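Local coordinates for peroxisomal fatty acid beta-oxidation multifunctional protein MFP2 (PDB 2WTB) that carries out successive steps of peroxisomal fatty acid beta-oxidation, with enoyl-CoA hydratase and 3-hydroxyacyl-CoA dehydrogenase activities, during seed germination, at residues G136-F148 / V273-I287. Numbering follows the deposited sequence.
Sequences GLPELQLGVIPGF and VASQVVKLDTTKGLI
Leu-142 and Val-144, which both touch 273-287, share one acceptor. Leu-142 N lies 3.0 Å from Glu-139 O, and Val-144 N reaches the same oxygen at 3.3 Å. The two donors come from opposite faces of its plane, which ties the short 3-10 turn that ends at Leu-142 to the loop after it. Gly-143 then turns with a positive phi of 80°. Its CA meets Leu-286 CD1 at 3.5 Å, and a side chain here would run into Thr-283 and Leu-286. The Gly-143 carbonyl faces methyl groups, with Val-277 CG2 3.3 Å from Gly-143 O. No hydrogen bond joins the two segments; the side chains meet by apolar packing. The Val-144 and Val-277 side chains cross at about a right angle, with Val-144 CG2 3.8 Å from Val-277 CG1. Ile-145 carries CG1 between its backbone N and carbonyl carbon (chi1 83°). This lays CG1 against Ala-274 CB at 4.0 Å, and the extended second torsion carries CD1 on to Val-273 CG1 at 3.5 Å. Cut back to an alanine, Ile-145 would lose CG1, CG2 and CD1, which is likely to open a gap beside Val-273 and Ala-274. Cys-251 of helix 247-260 also touches Ile-145. The loop holds Glu-139, the predicted proton acceptor, and Phe-148 N hydrogen-bonds to Glu-119 OE2, of the predicted nucleophile. Helices 263-277 and 281-294 thus pack on a loop that probably belongs to the active site of the crotonase (enoyl-CoA hydratase/isomerase) fold.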
ATOM      1  N   GLY A 136     -10.235  10.200 -11.511  1.00 65.41           N
ATOM      2  CA  GLY A 136      -8.824   9.953 -11.734  1.00 63.15           C
ATOM      3  C   GLY A 136      -8.515   8.693 -12.517  1.00 61.59           C
ATOM      4  O   GLY A 136      -9.413   7.921 -12.863  1.00 55.06           O
ATOM      5  N   LEU A 137      -7.231   8.495 -12.799  1.00 62.10           N
ATOM      6  CA  LEU A 137      -6.763   7.310 -13.504  1.00 55.70           C
ATOM      7  C   LEU A 137      -5.653   6.636 -12.705  1.00 51.90           C
ATOM      8  O   LEU A 137      -4.478   6.955 -12.873  1.00 64.92           O
ATOM      9  CB  LEU A 137      -6.270   7.679 -14.905  1.00 51.12           C
ATOM     10  CG  LEU A 137      -7.326   8.192 -15.888  1.00 49.95           C
ATOM     11  CD1 LEU A 137      -6.676   8.655 -17.184  1.00 43.98           C
ATOM     12  CD2 LEU A 137      -8.371   7.120 -16.164  1.00 43.09           C
ATOM     13  N   PRO A 138      -6.032   5.699 -11.824  1.00 50.78           N
ATOM     14  CA  PRO A 138      -5.132   5.003 -10.895  1.00 53.66           C
ATOM     15  C   PRO A 138      -4.376   3.841 -11.539  1.00 66.10           C
ATOM     16  O   PRO A 138      -3.536   3.230 -10.880  1.00 67.21           O
ATOM     17  CB  PRO A 138      -6.089   4.452  -9.825  1.00 54.04           C
ATOM     18  CG  PRO A 138      -7.456   5.029 -10.148  1.00 51.30           C
ATOM     19  CD  PRO A 138      -7.435   5.317 -11.607  1.00 49.36           C
ATOM     20  N   GLU A 139      -4.671   3.548 -12.804  1.00 63.82           N
ATOM     21  CA  GLU A 139      -4.104   2.387 -13.490  1.00 67.46           C
ATOM     22  C   GLU A 139      -2.617   2.149 -13.223  1.00 74.48           C
ATOM     23  O   GLU A 139      -2.193   1.012 -13.017  1.00 75.67           O
ATOM     24  CB  GLU A 139      -4.348   2.474 -15.001  1.00 56.95           C
ATOM     25  CG  GLU A 139      -5.733   2.027 -15.445  1.00 63.45           C
ATOM     26  CD  GLU A 139      -6.750   3.152 -15.431  1.00 72.02           C
ATOM     27  OE1 GLU A 139      -6.481   4.197 -14.801  1.00 77.64           O
ATOM     28  OE2 GLU A 139      -7.820   2.991 -16.055  1.00 65.22           O
ATOM     29  N   LEU A 140      -1.827   3.215 -13.230  1.00 71.40           N
ATOM     30  CA  LEU A 140      -0.378   3.072 -13.098  1.00 72.70           C
ATOM     31  C   LEU A 140       0.063   2.402 -11.797  1.00 72.14           C
ATOM     32  O   LEU A 140       1.132   1.794 -11.742  1.00 80.36           O
ATOM     33  CB  LEU A 140       0.331   4.419 -13.273  1.00 69.70           C
ATOM     34  CG  LEU A 140       0.814   4.744 -14.688  1.00 62.03           C
ATOM     35  CD1 LEU A 140      -0.357   4.898 -15.648  1.00 65.39           C
ATOM     36  CD2 LEU A 140       1.671   5.998 -14.680  1.00 63.81           C
ATOM     37  N   GLN A 141      -0.753   2.510 -10.753  1.00 63.24           N
ATOM     38  CA  GLN A 141      -0.409   1.897  -9.471  1.00 69.74           C
ATOM     39  C   GLN A 141      -0.396   0.375  -9.557  1.00 67.74           C
ATOM     40  O   GLN A 141       0.271  -0.292  -8.767  1.00 70.89           O
ATOM     41  CB  GLN A 141      -1.352   2.362  -8.361  1.00 72.07           C
ATOM     42  CG  GLN A 141      -0.970   3.704  -7.758  1.00 87.41           C
ATOM     43  CD  GLN A 141      -1.851   4.099  -6.586  1.00 95.33           C
ATOM     44  OE1 GLN A 141      -2.969   3.605  -6.437  1.00 87.80           O
ATOM     45  NE2 GLN A 141      -1.349   5.002  -5.751  1.00 96.84           N
ATOM     46  N   LEU A 142      -1.128  -0.170 -10.523  1.00 81.25           N
ATOM     47  CA  LEU A 142      -1.170  -1.613 -10.721  1.00 88.95           C
ATOM     48  C   LEU A 142      -0.174  -2.044 -11.791  1.00 83.68           C
ATOM     49  O   LEU A 142      -0.084  -3.222 -12.135  1.00 79.72           O
ATOM     50  CB  LEU A 142      -2.581  -2.068 -11.099  1.00 85.10           C
ATOM     51  CG  LEU A 142      -3.693  -1.727 -10.106  1.00 82.09           C
ATOM     52  CD1 LEU A 142      -5.014  -2.344 -10.541  1.00 80.90           C
ATOM     53  CD2 LEU A 142      -3.316  -2.189  -8.709  1.00 67.28           C
ATOM     54  N   GLY A 143       0.575  -1.079 -12.313  1.00 84.62           N
ATOM     55  CA  GLY A 143       1.550  -1.358 -13.349  1.00 89.09           C
ATOM     56  C   GLY A 143       0.901  -1.484 -14.711  1.00 79.73           C
ATOM     57  O   GLY A 143       1.499  -2.003 -15.653  1.00 80.46           O
ATOM     58  N   VAL A 144      -0.334  -1.010 -14.816  1.00 72.21           N
ATOM     59  CA  VAL A 144      -1.055  -1.036 -16.079  1.00 73.09           C
ATOM     60  C   VAL A 144      -1.299   0.400 -16.552  1.00 68.60           C
ATOM     61  O   VAL A 144      -0.891   1.351 -15.884  1.00 73.67           O
ATOM     62  CB  VAL A 144      -2.382  -1.816 -15.942  1.00 81.55           C
ATOM     63  CG1 VAL A 144      -3.399  -1.005 -15.155  1.00 83.41           C
ATOM     64  CG2 VAL A 144      -2.927  -2.200 -17.311  1.00 93.61           C
ATOM     65  N   ILE A 145      -1.945   0.557 -17.703  1.00 65.13           N
ATOM     66  CA  ILE A 145      -2.232   1.885 -18.242  1.00 65.46           C
ATOM     67  C   ILE A 145      -3.708   2.035 -18.589  1.00 71.72           C
ATOM     68  O   ILE A 145      -4.415   1.038 -18.754  1.00 78.84           O
ATOM     69  CB  ILE A 145      -1.422   2.167 -19.520  1.00 70.04           C
ATOM     70  CG1 ILE A 145      -2.126   1.558 -20.734  1.00 68.19           C
ATOM     71  CG2 ILE A 145       0.006   1.650 -19.382  1.00 72.47           C
ATOM     72  CD1 ILE A 145      -1.599   2.051 -22.057  1.00 66.73           C
ATOM     73  N   PRO A 146      -4.182   3.286 -18.696  1.00 71.19           N
ATOM     74  CA  PRO A 146      -5.542   3.553 -19.179  1.00 74.02           C
ATOM     75  C   PRO A 146      -5.733   2.949 -20.565  1.00 69.67           C
ATOM     76  O   PRO A 146      -4.932   3.220 -21.458  1.00 74.87           O
ATOM     77  CB  PRO A 146      -5.588   5.080 -19.257  1.00 64.33           C
ATOM     78  CG  PRO A 146      -4.593   5.536 -18.249  1.00 48.45           C
ATOM     79  CD  PRO A 146      -3.488   4.520 -18.287  1.00 57.08           C
ATOM     80  N   GLY A 147      -6.774   2.142 -20.742  1.00 56.90           N
ATOM     81  CA  GLY A 147      -6.953   1.413 -21.984  1.00 53.20           C
ATOM     82  C   GLY A 147      -8.271   1.671 -22.684  1.00 61.20           C
ATOM     83  O   GLY A 147      -8.660   0.922 -23.579  1.00 71.41           O
ATOM     84  N   PHE A 148      -8.964   2.732 -22.285  1.00 65.32           N
ATOM     85  CA  PHE A 148     -10.240   3.071 -22.906  1.00 72.60           C
ATOM     86  C   PHE A 148     -10.227   4.463 -23.535  1.00 72.14           C
ATOM     87  O   PHE A 148     -11.274   5.004 -23.886  1.00 78.81           O
ATOM     88  CB  PHE A 148     -11.385   2.950 -21.899  1.00 73.24           C
ATOM     89  CG  PHE A 148     -11.655   1.540 -21.451  1.00 72.89           C
ATOM     90  CD1 PHE A 148     -11.687   1.221 -20.105  1.00 85.56           C
ATOM     91  CD2 PHE A 148     -11.879   0.535 -22.376  1.00 70.09           C
ATOM     92  CE1 PHE A 148     -11.940  -0.075 -19.688  1.00 85.08           C
ATOM     93  CE2 PHE A 148     -12.130  -0.761 -21.966  1.00 71.85           C
ATOM     94  CZ  PHE A 148     -12.161  -1.065 -20.621  1.00 78.99           C
ATOM     95  N   VAL A 273       0.037  -0.772 -26.284  1.00 78.62           N
ATOM     96  CA  VAL A 273       0.783  -0.660 -25.034  1.00 83.44           C
ATOM     97  C   VAL A 273       0.089  -1.392 -23.889  1.00 82.83           C
ATOM     98  O   VAL A 273       0.743  -1.958 -23.009  1.00 76.18           O
ATOM     99  CB  VAL A 273       0.990   0.817 -24.639  1.00 83.97           C
ATOM    100  CG1 VAL A 273       1.499   0.926 -23.210  1.00 87.00           C
ATOM    101  CG2 VAL A 273       1.948   1.490 -25.604  1.00 72.03           C
ATOM    102  N   ALA A 274      -1.239  -1.382 -23.909  1.00 79.20           N
ATOM    103  CA  ALA A 274      -2.028  -2.003 -22.852  1.00 76.02           C
ATOM    104  C   ALA A 274      -1.972  -3.527 -22.918  1.00 86.58           C
ATOM    105  O   ALA A 274      -1.964  -4.200 -21.887  1.00 82.54           O
ATOM    106  CB  ALA A 274      -3.469  -1.520 -22.918  1.00 67.17           C
ATOM    107  N   SER A 275      -1.929  -4.067 -24.132  1.00 99.38           N
ATOM    108  CA  SER A 275      -1.944  -5.514 -24.326  1.00101.06           C
ATOM    109  C   SER A 275      -0.586  -6.149 -24.041  1.00 96.97           C
ATOM    110  O   SER A 275      -0.480  -7.368 -23.900  1.00105.23           O
ATOM    111  CB  SER A 275      -2.394  -5.864 -25.747  1.00105.03           C
ATOM    112  OG  SER A 275      -1.390  -5.545 -26.696  1.00107.67           O
ATOM    113  N   GLN A 276       0.450  -5.324 -23.957  1.00 83.90           N
ATOM    114  CA  GLN A 276       1.793  -5.830 -23.700  1.00 91.27           C
ATOM    115  C   GLN A 276       2.276  -5.481 -22.297  1.00 87.04           C
ATOM    116  O   GLN A 276       3.147  -6.156 -21.748  1.00 86.41           O
ATOM    117  CB  GLN A 276       2.777  -5.316 -24.757  1.00100.90           C
ATOM    118  CG  GLN A 276       2.831  -3.804 -24.881  1.00107.77           C
ATOM    119  CD  GLN A 276       3.510  -3.352 -26.160  1.00113.26           C
ATOM    120  OE1 GLN A 276       3.944  -4.173 -26.968  1.00114.01           O
ATOM    121  NE2 GLN A 276       3.601  -2.042 -26.351  1.00113.36           N
ATOM    122  N   VAL A 277       1.703  -4.432 -21.717  1.00 87.31           N
ATOM    123  CA  VAL A 277       2.083  -4.004 -20.375  1.00 95.40           C
ATOM    124  C   VAL A 277       1.633  -5.020 -19.325  1.00 95.06           C
ATOM    125  O   VAL A 277       2.192  -5.085 -18.231  1.00 97.33           O
ATOM    126  CB  VAL A 277       1.495  -2.621 -20.032  1.00 99.81           C
ATOM    127  CG1 VAL A 277       0.011  -2.738 -19.712  1.00 86.83           C
ATOM    128  CG2 VAL A 277       2.245  -2.003 -18.866  1.00105.08           C
ATOM    129  N   VAL A 278       0.623  -5.811 -19.670  1.00 86.86           N
ATOM    130  CA  VAL A 278       0.093  -6.821 -18.764  1.00 84.85           C
ATOM    131  C   VAL A 278       1.041  -8.014 -18.672  1.00 90.84           C
ATOM    132  O   VAL A 278       0.919  -8.853 -17.781  1.00 97.13           O
ATOM    133  CB  VAL A 278      -1.308  -7.296 -19.213  1.00 86.81           C
ATOM    134  CG1 VAL A 278      -1.840  -8.369 -18.278  1.00 91.98           C
ATOM    135  CG2 VAL A 278      -2.273  -6.123 -19.272  1.00 84.90           C
ATOM    136  N   LYS A 279       1.997  -8.078 -19.592  1.00 93.96           N
ATOM    137  CA  LYS A 279       2.925  -9.201 -19.647  1.00 96.92           C
ATOM    138  C   LYS A 279       4.222  -8.925 -18.891  1.00100.21           C
ATOM    139  O   LYS A 279       5.050  -9.818 -18.721  1.00108.77           O
ATOM    140  CB  LYS A 279       3.220  -9.578 -21.099  1.00 97.72           C
ATOM    141  CG  LYS A 279       1.978  -9.954 -21.892  1.00102.59           C
ATOM    142  CD  LYS A 279       2.288 -10.169 -23.363  1.00109.40           C
ATOM    143  CE  LYS A 279       1.012 -10.369 -24.166  1.00110.95           C
ATOM    144  NZ  LYS A 279       1.291 -10.571 -25.615  1.00116.20           N
ATOM    145  N   LEU A 280       4.393  -7.687 -18.436  1.00 95.64           N
ATOM    146  CA  LEU A 280       5.573  -7.319 -17.661  1.00 96.69           C
ATOM    147  C   LEU A 280       5.631  -8.094 -16.346  1.00 97.68           C
ATOM    148  O   LEU A 280       4.596  -8.413 -15.758  1.00 89.11           O
ATOM    149  CB  LEU A 280       5.590  -5.816 -17.380  1.00 88.32           C
ATOM    150  CG  LEU A 280       5.754  -4.883 -18.582  1.00 84.17           C
ATOM    151  CD1 LEU A 280       5.590  -3.436 -18.153  1.00 75.73           C
ATOM    152  CD2 LEU A 280       7.102  -5.098 -19.253  1.00 80.70           C
ATOM    153  N   ASP A 281       6.846  -8.389 -15.891  1.00 97.13           N
ATOM    154  CA  ASP A 281       7.043  -9.130 -14.649  1.00 99.15           C
ATOM    155  C   ASP A 281       6.843  -8.251 -13.417  1.00 96.07           C
ATOM    156  O   ASP A 281       6.584  -8.750 -12.323  1.00100.15           O
ATOM    157  CB  ASP A 281       8.431  -9.776 -14.613  1.00 98.40           C
ATOM    158  CG  ASP A 281       8.488 -11.078 -15.390  1.00107.13           C
ATOM    159  OD1 ASP A 281       7.438 -11.498 -15.922  1.00106.91           O
ATOM    160  OD2 ASP A 281       9.578 -11.682 -15.465  1.00115.56           O
ATOM    161  N   THR A 282       6.965  -6.941 -13.600  1.00 84.88           N
ATOM    162  CA  THR A 282       6.801  -6.005 -12.495  1.00 82.71           C
ATOM    163  C   THR A 282       5.338  -5.625 -12.283  1.00 92.38           C
ATOM    164  O   THR A 282       4.954  -5.186 -11.200  1.00 92.64           O
ATOM    165  CB  THR A 282       7.616  -4.730 -12.723  1.00 75.34           C
ATOM    166  OG1 THR A 282       7.311  -4.196 -14.016  1.00 75.57           O
ATOM    167  CG2 THR A 282       9.096  -5.039 -12.645  1.00 78.12           C
ATOM    168  N   THR A 283       4.526  -5.787 -13.321  1.00 95.13           N
ATOM    169  CA  THR A 283       3.106  -5.486 -13.209  1.00 95.82           C
ATOM    170  C   THR A 283       2.376  -6.675 -12.597  1.00 88.85           C
ATOM    171  O   THR A 283       1.380  -6.507 -11.895  1.00 81.45           O
ATOM    172  CB  THR A 283       2.489  -5.116 -14.571  1.00 93.98           C
ATOM    173  OG1 THR A 283       2.291  -6.301 -15.352  1.00111.07           O
ATOM    174  CG2 THR A 283       3.406  -4.165 -15.319  1.00 81.58           C
ATOM    175  N   LYS A 284       2.879  -7.876 -12.866  1.00 84.57           N
ATOM    176  CA  LYS A 284       2.376  -9.073 -12.209  1.00 82.06           C
ATOM    177  C   LYS A 284       2.697  -8.972 -10.728  1.00 79.25           C
ATOM    178  O   LYS A 284       1.923  -9.413  -9.876  1.00 72.98           O
ATOM    179  CB  LYS A 284       3.021 -10.328 -12.794  1.00 71.89           C
ATOM    180  CG  LYS A 284       2.669 -10.601 -14.243  1.00 79.32           C
ATOM    181  CD  LYS A 284       3.479 -11.770 -14.784  1.00 86.84           C
ATOM    182  CE  LYS A 284       3.209 -12.001 -16.262  1.00 95.25           C
ATOM    183  NZ  LYS A 284       4.049 -13.101 -16.813  1.00 95.04           N
ATOM    184  N   GLY A 285       3.851  -8.384 -10.434  1.00 69.53           N
ATOM    185  CA  GLY A 285       4.263  -8.149  -9.065  1.00 90.19           C
ATOM    186  C   GLY A 285       3.371  -7.128  -8.392  1.00 82.02           C
ATOM    187  O   GLY A 285       2.956  -7.315  -7.248  1.00 75.04           O
ATOM    188  N   LEU A 286       3.066  -6.049  -9.109  1.00 65.78           N
ATOM    189  CA  LEU A 286       2.207  -4.992  -8.584  1.00 70.81           C
ATOM    190  C   LEU A 286       0.765  -5.464  -8.417  1.00 75.08           C
ATOM    191  O   LEU A 286       0.074  -5.058  -7.485  1.00 59.83           O
ATOM    192  CB  LEU A 286       2.251  -3.758  -9.488  1.00 63.63           C
ATOM    193  CG  LEU A 286       3.528  -2.920  -9.428  1.00 78.26           C
ATOM    194  CD1 LEU A 286       3.474  -1.800 -10.449  1.00 75.62           C
ATOM    195  CD2 LEU A 286       3.733  -2.365  -8.031  1.00 81.31           C
ATOM    196  N   ILE A 287       0.316  -6.319  -9.331  1.00 62.34           N
ATOM    197  CA  ILE A 287      -1.023  -6.882  -9.256  1.00 60.92           C
ATOM    198  C   ILE A 287      -1.139  -7.832  -8.066  1.00 68.77           C
ATOM    199  O   ILE A 287      -2.142  -7.830  -7.354  1.00 70.63           O
ATOM    200  CB  ILE A 287      -1.395  -7.622 -10.556  1.00 65.42           C
ATOM    201  CG1 ILE A 287      -1.716  -6.620 -11.665  1.00 66.45           C
ATOM    202  CG2 ILE A 287      -2.589  -8.536 -10.333  1.00 63.55           C
ATOM    203  CD1 ILE A 287      -1.937  -7.261 -13.022  1.00 68.50           C
TER